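Local coordinates for protein truncated hemoglobin from geobacillus stearothermophilus (PDB 2BKM) that binds haem and dioxygen at its iron, as a truncated bacterial globin probably concerned with oxygen transport, storage or chemistry, at residues I80-A85 with T123-D128; A73-F78 with H118-T123; H30-P35 with A85-A90. One frame throughout, in Å; residues are numbered along the deposited sequence.

All three contacts touch the haem, but from different parts of the globin. Contact 3 is the buried one: the 30-35 loop packs on helix 82-98 without a hydrogen bond between them, and this helix carries a tryptophan into the distal pocket. Contacts 1 and 2 are only partly buried. Contact 1 uses the start of the same helix, where a carboxylate from the C-terminal tail meets a backbone N-H close to the surface. Contact 2 mixes sulfur-aromatic packing on the proximal histidine with an asparagine bond to the backbone. Contacts 1 and 2 share Thr123, and Ala85 belongs to both contact 1 and contact 3.

Contact 1 (I80-A85 with T123-D128). With HEM (protoporphyrin IX containing Fe), chain D.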
# COMPACT_ATOMS: atom_id res chain seq x y z
N ILE A 80 4.78 -9.79 10.14
CA ILE A 80 3.51 -9.46 9.47
C ILE A 80 2.57 -10.63 9.69
O ILE A 80 2.59 -11.65 9.02
CB ILE A 80 3.73 -9.20 8.01
CG1 ILE A 80 4.79 -8.08 7.85
CG2 ILE A 80 2.40 -8.77 7.35
CD1 ILE A 80 5.00 -7.63 6.46
N THR A 81 1.74 -10.47 10.69
CA THR A 81 0.69 -11.42 10.98
C THR A 81 -0.54 -11.09 10.12
O THR A 81 -0.62 -10.00 9.58
CB THR A 81 0.27 -11.26 12.42
OG1 THR A 81 -0.07 -9.89 12.60
CG2 THR A 81 1.45 -11.68 13.38
N PRO A 82 -1.48 -12.04 10.00
CA PRO A 82 -2.74 -11.70 9.35
C PRO A 82 -3.39 -10.46 9.99
O PRO A 82 -3.88 -9.59 9.26
CB PRO A 82 -3.57 -12.94 9.55
CG PRO A 82 -2.49 -14.04 9.53
CD PRO A 82 -1.41 -13.46 10.35
N LYS A 83 -3.35 -10.32 11.31
CA LYS A 83 -3.93 -9.16 11.95
C LYS A 83 -3.29 -7.90 11.43
O LYS A 83 -3.97 -6.89 11.20
CB LYS A 83 -3.84 -9.27 13.48
CG LYS A 83 -4.49 -8.12 14.22
CD LYS A 83 -4.42 -8.32 15.73
CE LYS A 83 -4.93 -7.07 16.40
NZ LYS A 83 -6.41 -7.04 16.26
N ARG A 84 -1.96 -7.90 11.27
CA ARG A 84 -1.30 -6.72 10.80
C ARG A 84 -1.65 -6.45 9.34
O ARG A 84 -1.76 -5.29 8.95
CB ARG A 84 0.22 -6.78 11.02
CG ARG A 84 0.54 -6.47 12.48
CD ARG A 84 2.05 -6.42 12.68
NE ARG A 84 2.31 -5.78 13.97
CZ ARG A 84 3.43 -5.97 14.66
NH1 ARG A 84 3.58 -5.32 15.80
NH2 ARG A 84 4.39 -6.76 14.19
N ALA A 85 -1.74 -7.51 8.55
CA ALA A 85 -2.19 -7.33 7.16
C ALA A 85 -3.58 -6.74 7.13
O ALA A 85 -3.84 -5.81 6.33
CB ALA A 85 -2.14 -8.62 6.39
N THR A 123 3.93 -14.57 9.43
CA THR A 123 3.96 -15.09 10.78
C THR A 123 2.53 -15.41 11.17
O THR A 123 1.62 -14.64 10.86
CB THR A 123 4.44 -13.99 11.72
OG1 THR A 123 5.72 -13.47 11.32
CG2 THR A 123 4.56 -14.51 13.17
N PRO A 124 2.30 -16.52 11.89
CA PRO A 124 0.96 -16.81 12.38
C PRO A 124 0.47 -15.75 13.35
O PRO A 124 1.22 -15.11 14.06
CB PRO A 124 1.12 -18.17 13.10
CG PRO A 124 2.38 -18.79 12.46
CD PRO A 124 3.26 -17.60 12.22
N ASP A 125 -0.85 -15.58 13.40
CA ASP A 125 -1.41 -14.64 14.38
C ASP A 125 -1.13 -15.02 15.81
O ASP A 125 -1.01 -16.22 16.13
CB ASP A 125 -2.95 -14.56 14.22
CG ASP A 125 -3.40 -13.43 13.30
OD1 ASP A 125 -4.49 -13.60 12.70
OD2 ASP A 125 -2.72 -12.40 13.24
N HIS A 126 -1.13 -14.00 16.67
CA HIS A 126 -1.05 -14.18 18.12
C HIS A 126 -2.42 -14.40 18.70
O HIS A 126 -3.27 -13.52 18.67
CB HIS A 126 -0.44 -12.94 18.72
CG HIS A 126 0.95 -12.73 18.24
ND1 HIS A 126 1.38 -11.56 17.64
CD2 HIS A 126 2.01 -13.57 18.25
CE1 HIS A 126 2.66 -11.69 17.31
NE2 HIS A 126 3.06 -12.90 17.66
N LEU A 127 -2.64 -15.60 19.22
CA LEU A 127 -3.90 -15.95 19.85
C LEU A 127 -3.63 -16.24 21.32
O LEU A 127 -2.52 -16.63 21.68
CB LEU A 127 -4.55 -17.13 19.10
CG LEU A 127 -4.84 -16.92 17.60
CD1 LEU A 127 -5.38 -18.20 16.93
CD2 LEU A 127 -5.76 -15.72 17.29
N ASP A 128 -4.65 -16.04 22.16
CA ASP A 128 -4.53 -16.02 23.64
C ASP A 128 -3.10 -15.95 24.20
O ASP A 128 -2.72 -16.72 25.12
CB ASP A 128 -5.26 -17.19 24.30
CG ASP A 128 -6.34 -17.80 23.44
OD1 ASP A 128 -7.01 -17.08 22.67
OD2 ASP A 128 -6.53 -19.04 23.52
CHA HEM D . 8.03 -1.16 3.65
CHB HEM D . 4.92 -2.94 6.87
CHC HEM D . 2.18 -4.51 3.19
CHD HEM D . 4.76 -1.84 0.15
C1A HEM D . 7.38 -1.48 4.81
C2A HEM D . 7.90 -1.19 6.12
C3A HEM D . 7.04 -1.68 7.01
C4A HEM D . 5.96 -2.30 6.28
CMA HEM D . 7.16 -1.60 8.54
CAA HEM D . 9.20 -0.42 6.42
CBA HEM D . 9.01 1.04 6.06
CGA HEM D . 10.31 1.82 5.97
O1A HEM D . 11.42 1.29 6.31
O2A HEM D . 10.26 2.99 5.52
C1B HEM D . 3.94 -3.55 6.14
C2B HEM D . 2.87 -4.36 6.69
C3B HEM D . 2.15 -4.81 5.67
C4B HEM D . 2.69 -4.32 4.43
CMB HEM D . 2.60 -4.61 8.19
CAB HEM D . 0.91 -5.69 5.80
CBB HEM D . 0.58 -6.60 4.88
C1C HEM D . 2.58 -3.85 2.05
C2C HEM D . 1.87 -3.83 0.79
C3C HEM D . 2.63 -3.08 -0.02
C4C HEM D . 3.79 -2.62 0.69
CMC HEM D . 0.51 -4.52 0.47
CAC HEM D . 2.36 -2.65 -1.48
CBC HEM D . 1.37 -3.09 -2.24
C1D HEM D . 5.88 -1.46 0.81
C2D HEM D . 6.98 -0.77 0.17
C3D HEM D . 7.99 -0.58 1.25
C4D HEM D . 7.43 -1.20 2.43
CMD HEM D . 7.06 -0.31 -1.29
CAD HEM D . 9.33 0.10 1.11
CBD HEM D . 10.42 -0.97 0.91
CGD HEM D . 11.74 -0.24 0.93
O1D HEM D . 12.27 0.08 2.05
O2D HEM D . 12.22 0.08 -0.19
NA HEM D . 6.19 -2.16 4.95
NB HEM D . 3.78 -3.57 4.77
NC HEM D . 3.73 -3.10 1.96
ND HEM D . 6.18 -1.68 2.14
FE HEM D . 4.98 -2.64 3.45
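Asp125 grips the first turn of helix 82-98 through one carboxylate oxygen: Lys83 N donates to Asp125 OD2 at 2.9 Å, nearly straight at 159°, and the oxygen receives it on its syn lone pair. Right beside this bond Thr81 is the N-cap of the helix. With chi1 at 54° its hydroxyl stands between its own backbone N and carbonyl carbon, and Thr81 OG1 accepts Arg84 N at 3.0 Å. Two adjacent N-H groups at the helix start are thus taken up by side-chain oxygens, one local and one from the C-terminal tail, and the positive end of the helix dipole probably favours the charge on Asp125. Thr123 N makes a weak bond to Ile80 O at 3.2 Å, an oxygen that probably also accepts from Asn122 N, while Asn122 OD1 accepts from Ile80 N. In globin terms helix 82-98 is the G helix, entered here by way of the loop that follows the proximal helix; the tail that runs on from the H helix, 104-120, lies along this entrance. Thr123 O is also approached by carbon-bound hydrogen: the CA-H of Thr81 points at it, with Thr81 CA 3.4 Å from Thr123 O, and Pro82 CD touches it too. The Asp125 carboxylate runs back along the Pro82 ring, with Pro82 CB 3.3 Å from Asp125 OD1, and lies across the Thr81 side chain. Thr81 CG2 reaches Pro124 O at 3.5 Å. Ile80 turns from the tail, laying Ile80 CG2 3.8 Å from the haem vinyl atom CAB.

Contact 2 (A73-F78 with H118-T123); sequences ARHLRF and HHMVNT. With HEM (protoporphyrin IX containing Fe), chain D.
Met120 lies over one face of the His75 imidazole, with its CG almost on the ring normal and its sulfur shifted toward one side. Chi1 of -62° sets CG beside the backbone N, and the bend at chi2, -55°, turns the sulfur over the imidazole in a Met-aromatic contact: Met120 SD sits 3.4 Å from His75 ND1 and 3.8 Å from the ring centroid. Met120 CG makes a CH-pi contact on the same face and also approaches the haem methine carbon CHC, at 3.9 Å. The ring so covered is the proximal ligand: His75 NE2 coordinates the iron at 2.0 Å. At its other nitrogen, ND1 is hydrogen-bonded to Leu71 O one turn earlier, a second-shell hold that helps fix the rotation of the imidazole. This is the proximal side of a globin, where the short proximal helix, near its end, brings in the histidine and the end of helix 104-120 packs against it. From His75 to Phe78 the chain makes a type I beta turn, and Phe78 comes back to the haem with one ring face over the methyl CMA and the other over Arg77 CB; Phe78 CZ is 3.4 Å from haem CAA. Asn122 joins the turn to the end of helix 104-120. With CG set between its backbone N and carbonyl carbon (chi1 61°), its amide reaches across, and Asn122 ND2 donates to Phe78 O at 2.9 Å, the acceptor lying somewhat out of the amide plane. The other end is held too: Asn122 OD1 accepts from Thr123 OG1 at 2.7 Å. Farther out, Leu76 CD2 rests against Asn122 CB.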
# COMPACT_ATOMS: atom_id res chain seq x y z
N ALA A 73 10.44 -10.28 0.37
CA ALA A 73 11.74 -10.35 1.03
C ALA A 73 11.99 -9.16 1.92
O ALA A 73 12.51 -9.30 3.01
CB ALA A 73 12.84 -10.47 -0.00
N ARG A 74 11.64 -7.96 1.45
CA ARG A 74 11.86 -6.78 2.24
C ARG A 74 11.02 -6.80 3.50
O ARG A 74 11.38 -6.15 4.48
CB ARG A 74 11.53 -5.55 1.41
CG ARG A 74 12.44 -5.35 0.21
CD ARG A 74 12.21 -3.98 -0.42
NE ARG A 74 12.90 -3.81 -1.70
CZ ARG A 74 14.06 -3.17 -1.85
NH1 ARG A 74 14.68 -2.62 -0.81
NH2 ARG A 74 14.58 -3.06 -3.07
N HIS A 75 9.88 -7.47 3.43
CA HIS A 75 8.97 -7.52 4.56
C HIS A 75 9.29 -8.60 5.55
O HIS A 75 8.71 -8.61 6.63
CB HIS A 75 7.53 -7.60 4.09
CG HIS A 75 7.00 -6.29 3.58
ND1 HIS A 75 7.29 -5.83 2.31
CD2 HIS A 75 6.19 -5.36 4.14
CE1 HIS A 75 6.68 -4.66 2.12
NE2 HIS A 75 6.03 -4.35 3.22
N LEU A 76 10.23 -9.49 5.19
CA LEU A 76 10.67 -10.50 6.16
C LEU A 76 11.36 -9.88 7.37
O LEU A 76 11.50 -10.53 8.40
CB LEU A 76 11.62 -11.49 5.49
CG LEU A 76 10.92 -12.34 4.44
CD1 LEU A 76 11.98 -13.15 3.60
CD2 LEU A 76 9.83 -13.22 4.98
N ARG A 77 11.77 -8.62 7.23
CA ARG A 77 12.37 -7.86 8.30
C ARG A 77 11.38 -7.53 9.44
O ARG A 77 11.75 -7.01 10.48
CB ARG A 77 12.83 -6.54 7.70
CG ARG A 77 13.81 -5.83 8.59
CD ARG A 77 14.50 -4.71 7.81
NE ARG A 77 15.07 -5.21 6.55
CZ ARG A 77 15.76 -4.46 5.69
NH1 ARG A 77 15.96 -3.17 5.92
NH2 ARG A 77 16.23 -5.02 4.58
N PHE A 78 10.09 -7.80 9.21
CA PHE A 78 9.06 -7.43 10.16
C PHE A 78 8.14 -8.61 10.39
O PHE A 78 7.99 -9.49 9.54
CB PHE A 78 8.18 -6.26 9.64
CG PHE A 78 8.97 -5.15 9.08
CD1 PHE A 78 9.07 -4.97 7.69
CD2 PHE A 78 9.67 -4.30 9.93
CE1 PHE A 78 9.84 -3.94 7.18
CE2 PHE A 78 10.43 -3.26 9.42
CZ PHE A 78 10.51 -3.10 8.06
N HIS A 118 -1.53 -10.33 1.41
CA HIS A 118 -1.56 -11.73 1.80
C HIS A 118 -0.17 -12.32 1.56
O HIS A 118 0.31 -13.10 2.37
CB HIS A 118 -2.59 -12.49 0.95
CG HIS A 118 -2.49 -13.98 1.11
ND1 HIS A 118 -1.98 -14.80 0.12
CD2 HIS A 118 -2.84 -14.78 2.13
CE1 HIS A 118 -2.02 -16.05 0.55
NE2 HIS A 118 -2.53 -16.06 1.76
N HIS A 119 0.45 -11.98 0.44
CA HIS A 119 1.80 -12.48 0.15
C HIS A 119 2.81 -11.98 1.18
O HIS A 119 3.87 -12.62 1.37
CB HIS A 119 2.28 -12.02 -1.24
CG HIS A 119 1.55 -12.63 -2.39
ND1 HIS A 119 1.47 -11.99 -3.62
CD2 HIS A 119 0.91 -13.82 -2.54
CE1 HIS A 119 0.79 -12.75 -4.46
NE2 HIS A 119 0.44 -13.86 -3.83
N MET A 120 2.56 -10.82 1.79
CA MET A 120 3.53 -10.27 2.74
C MET A 120 3.44 -11.00 4.08
O MET A 120 4.41 -11.01 4.84
CB MET A 120 3.30 -8.76 2.98
CG MET A 120 3.46 -7.86 1.77
SD MET A 120 5.04 -8.08 0.98
CE MET A 120 4.60 -9.14 -0.35
N VAL A 121 2.27 -11.54 4.41
CA VAL A 121 2.08 -12.18 5.71
C VAL A 121 3.13 -13.25 5.91
O VAL A 121 3.39 -14.02 5.02
CB VAL A 121 0.67 -12.80 5.79
CG1 VAL A 121 0.50 -13.75 7.00
CG2 VAL A 121 -0.33 -11.69 5.88
N ASN A 122 3.75 -13.27 7.10
CA ASN A 122 4.91 -14.14 7.27
C ASN A 122 4.97 -14.73 8.65
O ASN A 122 5.96 -15.37 8.95
CB ASN A 122 6.18 -13.36 6.91
CG ASN A 122 6.38 -12.14 7.81
OD1 ASN A 122 5.94 -12.12 8.96
ND2 ASN A 122 7.07 -11.11 7.32
N THR A 123 3.93 -14.57 9.43
CA THR A 123 3.96 -15.09 10.78
C THR A 123 2.53 -15.41 11.17
O THR A 123 1.62 -14.64 10.86
CB THR A 123 4.44 -13.99 11.72
OG1 THR A 123 5.72 -13.47 11.32
CG2 THR A 123 4.56 -14.51 13.17
CHA HEM D . 8.03 -1.16 3.65
CHB HEM D . 4.92 -2.94 6.87
CHC HEM D . 2.18 -4.51 3.19
CHD HEM D . 4.76 -1.84 0.15
C1A HEM D . 7.38 -1.48 4.81
C2A HEM D . 7.90 -1.19 6.12
C3A HEM D . 7.04 -1.68 7.01
C4A HEM D . 5.96 -2.30 6.28
CMA HEM D . 7.16 -1.60 8.54
CAA HEM D . 9.20 -0.42 6.42
CBA HEM D . 9.01 1.04 6.06
CGA HEM D . 10.31 1.82 5.97
O1A HEM D . 11.42 1.29 6.31
O2A HEM D . 10.26 2.99 5.52
C1B HEM D . 3.94 -3.55 6.14
C2B HEM D . 2.87 -4.36 6.69
C3B HEM D . 2.15 -4.81 5.67
C4B HEM D . 2.69 -4.32 4.43
CMB HEM D . 2.60 -4.61 8.19
CAB HEM D . 0.91 -5.69 5.80
CBB HEM D . 0.58 -6.60 4.88
C1C HEM D . 2.58 -3.85 2.05
C2C HEM D . 1.87 -3.83 0.79
C3C HEM D . 2.63 -3.08 -0.02
C4C HEM D . 3.79 -2.62 0.69
CMC HEM D . 0.51 -4.52 0.47
CAC HEM D . 2.36 -2.65 -1.48
CBC HEM D . 1.37 -3.09 -2.24
C1D HEM D . 5.88 -1.46 0.81
C2D HEM D . 6.98 -0.77 0.17
C3D HEM D . 7.99 -0.58 1.25
C4D HEM D . 7.43 -1.20 2.43
CMD HEM D . 7.06 -0.31 -1.29
CAD HEM D . 9.33 0.10 1.11
CBD HEM D . 10.42 -0.97 0.91
CGD HEM D . 11.74 -0.24 0.93
O1D HEM D . 12.27 0.08 2.05
O2D HEM D . 12.22 0.08 -0.19
NA HEM D . 6.19 -2.16 4.95
NB HEM D . 3.78 -3.57 4.77
NC HEM D . 3.73 -3.10 1.96
ND HEM D . 6.18 -1.68 2.14
FE HEM D . 4.98 -2.64 3.45

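Contact 3 (H30-P35 with A85-A90). With HEM (protoporphyrin IX containing Fe), chain D; OXY (oxygen molecule), chain C; ACT (acetate ion), chain E.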
# COMPACT_ATOMS: atom_id res chain seq x y z
N HIS A 30 -2.40 3.83 13.77
CA HIS A 30 -2.88 2.50 14.02
C HIS A 30 -2.03 1.75 15.03
O HIS A 30 -0.86 1.53 14.80
CB HIS A 30 -2.98 1.72 12.72
CG HIS A 30 -3.92 0.57 12.82
ND1 HIS A 30 -3.71 -0.51 13.66
CD2 HIS A 30 -5.10 0.35 12.20
CE1 HIS A 30 -4.73 -1.35 13.55
NE2 HIS A 30 -5.57 -0.86 12.66
N PRO A 31 -2.64 1.29 16.14
CA PRO A 31 -1.83 0.59 17.15
C PRO A 31 -1.16 -0.73 16.70
O PRO A 31 -0.15 -1.15 17.27
CB PRO A 31 -2.84 0.34 18.27
CG PRO A 31 -4.15 0.35 17.60
CD PRO A 31 -4.06 1.39 16.53
N ASP A 32 -1.71 -1.39 15.68
CA ASP A 32 -1.09 -2.60 15.20
C ASP A 32 0.03 -2.33 14.22
O ASP A 32 0.80 -3.26 13.91
CB ASP A 32 -2.09 -3.51 14.52
CG ASP A 32 -3.11 -4.04 15.48
OD1 ASP A 32 -2.69 -4.47 16.57
OD2 ASP A 32 -4.31 -4.00 15.15
N LEU A 33 0.12 -1.08 13.74
CA LEU A 33 1.14 -0.73 12.76
C LEU A 33 2.18 0.24 13.25
O LEU A 33 3.38 0.06 12.96
CB LEU A 33 0.48 -0.17 11.48
CG LEU A 33 -0.57 -1.10 10.89
CD1 LEU A 33 -1.14 -0.36 9.71
CD2 LEU A 33 0.10 -2.39 10.47
N ARG A 34 1.72 1.26 13.97
CA ARG A 34 2.56 2.37 14.44
C ARG A 34 3.90 1.90 15.01
O ARG A 34 4.93 2.51 14.69
CB ARG A 34 1.79 3.23 15.46
CG ARG A 34 2.48 4.55 15.84
CD ARG A 34 1.92 5.10 17.17
NE ARG A 34 2.84 6.00 17.89
CZ ARG A 34 3.97 6.52 17.40
NH1 ARG A 34 4.37 6.28 16.16
NH2 ARG A 34 4.71 7.31 18.17
N PRO A 35 3.91 0.81 15.81
CA PRO A 35 5.22 0.57 16.42
C PRO A 35 6.24 -0.04 15.47
O PRO A 35 7.46 0.11 15.73
CB PRO A 35 4.91 -0.37 17.60
CG PRO A 35 3.37 -0.49 17.66
CD PRO A 35 2.93 -0.20 16.25
N ALA A 85 -1.74 -7.51 8.55
CA ALA A 85 -2.19 -7.33 7.16
C ALA A 85 -3.58 -6.74 7.13
O ALA A 85 -3.84 -5.81 6.33
CB ALA A 85 -2.14 -8.62 6.39
N GLU A 86 -4.45 -7.21 8.02
CA GLU A 86 -5.79 -6.61 8.06
C GLU A 86 -5.71 -5.16 8.47
O GLU A 86 -6.48 -4.31 7.99
CB GLU A 86 -6.72 -7.36 9.00
CG GLU A 86 -7.07 -8.69 8.55
CD GLU A 86 -7.92 -8.67 7.31
OE1 GLU A 86 -7.66 -9.48 6.40
OE2 GLU A 86 -8.86 -7.85 7.29
N ALA A 87 -4.84 -4.84 9.40
CA ALA A 87 -4.73 -3.43 9.79
C ALA A 87 -4.26 -2.56 8.64
O ALA A 87 -4.77 -1.45 8.43
CB ALA A 87 -3.79 -3.30 11.00
N TRP A 88 -3.27 -3.06 7.89
CA TRP A 88 -2.75 -2.30 6.77
C TRP A 88 -3.89 -2.10 5.76
O TRP A 88 -4.13 -1.00 5.30
CB TRP A 88 -1.62 -3.12 6.16
CG TRP A 88 -0.77 -2.42 5.15
CD1 TRP A 88 0.49 -1.92 5.35
CD2 TRP A 88 -1.09 -2.18 3.78
NE1 TRP A 88 0.99 -1.39 4.19
CE2 TRP A 88 0.05 -1.54 3.19
CE3 TRP A 88 -2.18 -2.49 2.96
CZ2 TRP A 88 0.07 -1.12 1.86
CZ3 TRP A 88 -2.15 -2.08 1.60
CH2 TRP A 88 -1.02 -1.42 1.08
N LEU A 89 -4.60 -3.19 5.46
CA LEU A 89 -5.69 -3.08 4.46
C LEU A 89 -6.79 -2.17 4.98
O LEU A 89 -7.41 -1.46 4.18
CB LEU A 89 -6.23 -4.47 4.11
CG LEU A 89 -5.20 -5.25 3.30
CD1 LEU A 89 -5.66 -6.70 3.30
CD2 LEU A 89 -5.10 -4.69 1.90
N ALA A 90 -7.07 -2.21 6.28
CA ALA A 90 -8.13 -1.34 6.81
C ALA A 90 -7.72 0.11 6.71
O ALA A 90 -8.55 1.00 6.41
CB ALA A 90 -8.42 -1.72 8.25
CHA HEM D . 8.03 -1.16 3.65
CHB HEM D . 4.92 -2.94 6.87
CHC HEM D . 2.18 -4.51 3.19
CHD HEM D . 4.76 -1.84 0.15
C1A HEM D . 7.38 -1.48 4.81
C2A HEM D . 7.90 -1.19 6.12
C3A HEM D . 7.04 -1.68 7.01
C4A HEM D . 5.96 -2.30 6.28
CMA HEM D . 7.16 -1.60 8.54
CAA HEM D . 9.20 -0.42 6.42
CBA HEM D . 9.01 1.04 6.06
CGA HEM D . 10.31 1.82 5.97
O1A HEM D . 11.42 1.29 6.31
O2A HEM D . 10.26 2.99 5.52
C1B HEM D . 3.94 -3.55 6.14
C2B HEM D . 2.87 -4.36 6.69
C3B HEM D . 2.15 -4.81 5.67
C4B HEM D . 2.69 -4.32 4.43
CMB HEM D . 2.60 -4.61 8.19
CAB HEM D . 0.91 -5.69 5.80
CBB HEM D . 0.58 -6.60 4.88
C1C HEM D . 2.58 -3.85 2.05
C2C HEM D . 1.87 -3.83 0.79
C3C HEM D . 2.63 -3.08 -0.02
C4C HEM D . 3.79 -2.62 0.69
CMC HEM D . 0.51 -4.52 0.47
CAC HEM D . 2.36 -2.65 -1.48
CBC HEM D . 1.37 -3.09 -2.24
C1D HEM D . 5.88 -1.46 0.81
C2D HEM D . 6.98 -0.77 0.17
C3D HEM D . 7.99 -0.58 1.25
C4D HEM D . 7.43 -1.20 2.43
CMD HEM D . 7.06 -0.31 -1.29
CAD HEM D . 9.33 0.10 1.11
CBD HEM D . 10.42 -0.97 0.91
CGD HEM D . 11.74 -0.24 0.93
O1D HEM D . 12.27 0.08 2.05
O2D HEM D . 12.22 0.08 -0.19
NA HEM D . 6.19 -2.16 4.95
NB HEM D . 3.78 -3.57 4.77
NC HEM D . 3.73 -3.10 1.96
ND HEM D . 6.18 -1.68 2.14
FE HEM D . 4.98 -2.64 3.45
O1 OXY C . 3.55 -1.33 3.76
O2 OXY C . 3.87 -0.22 4.02
C ACT E . 4.16 0.36 3.60
O ACT E . 3.16 1.05 3.80
OXT ACT E . 3.97 -0.84 3.55
CH3 ACT E . 5.50 0.96 3.42
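The methyl of Ala87 presses on one face of the His30 ring. Its CB stands 3.6 Å from the ring centroid and 27° off the normal, a CH-pi contact displaced toward the rim, where His30 CE1 comes to 3.3 Å from Ala87 CB. The ring is swung over the helix by a chi1 of -159°, which puts CG opposite the backbone N, and its orientation is then fixed in plane: Asp32 N donates to His30 ND1 at 3.0 Å, the donor lying practically in the imidazole plane. Asp32 CB and Leu33 CG close in on the same methyl, Leu33 CG at 3.9 Å from Ala87 CB. Leu33 splits its two branches: Leu33 CD1 goes alongside the backbone of Trp88, 3.9 Å from Trp88 CA, while CD2 touches both Ala87 CB and the haem methyl CMB. Trp88 itself leaves the helix in the other direction. Its indole lies with one face over the haem, Trp88 CD1 being 3.3 Å from haem C3B, and Phe23 meets the ring edge-to-face. This distal tryptophan on the G helix is a familiar feature of group II truncated haemoglobins. Its NE1 edge points at the sixth ligand of the iron, a site where dioxygen and acetate overlap and so must be alternatives. Trp88 NE1 donates to both dioxygen atoms, straighter to the outer O2 (173°) than to the iron-bound O1, and to the acetate oxygens as well; the acetate is further hydrogen-bonded to Tyr24 OH. Because ND1 accepts Asp32 N, the His30 ring is probably neutral with its proton on NE2. The indole N-H probably helps to hold whichever ligand occupies the iron.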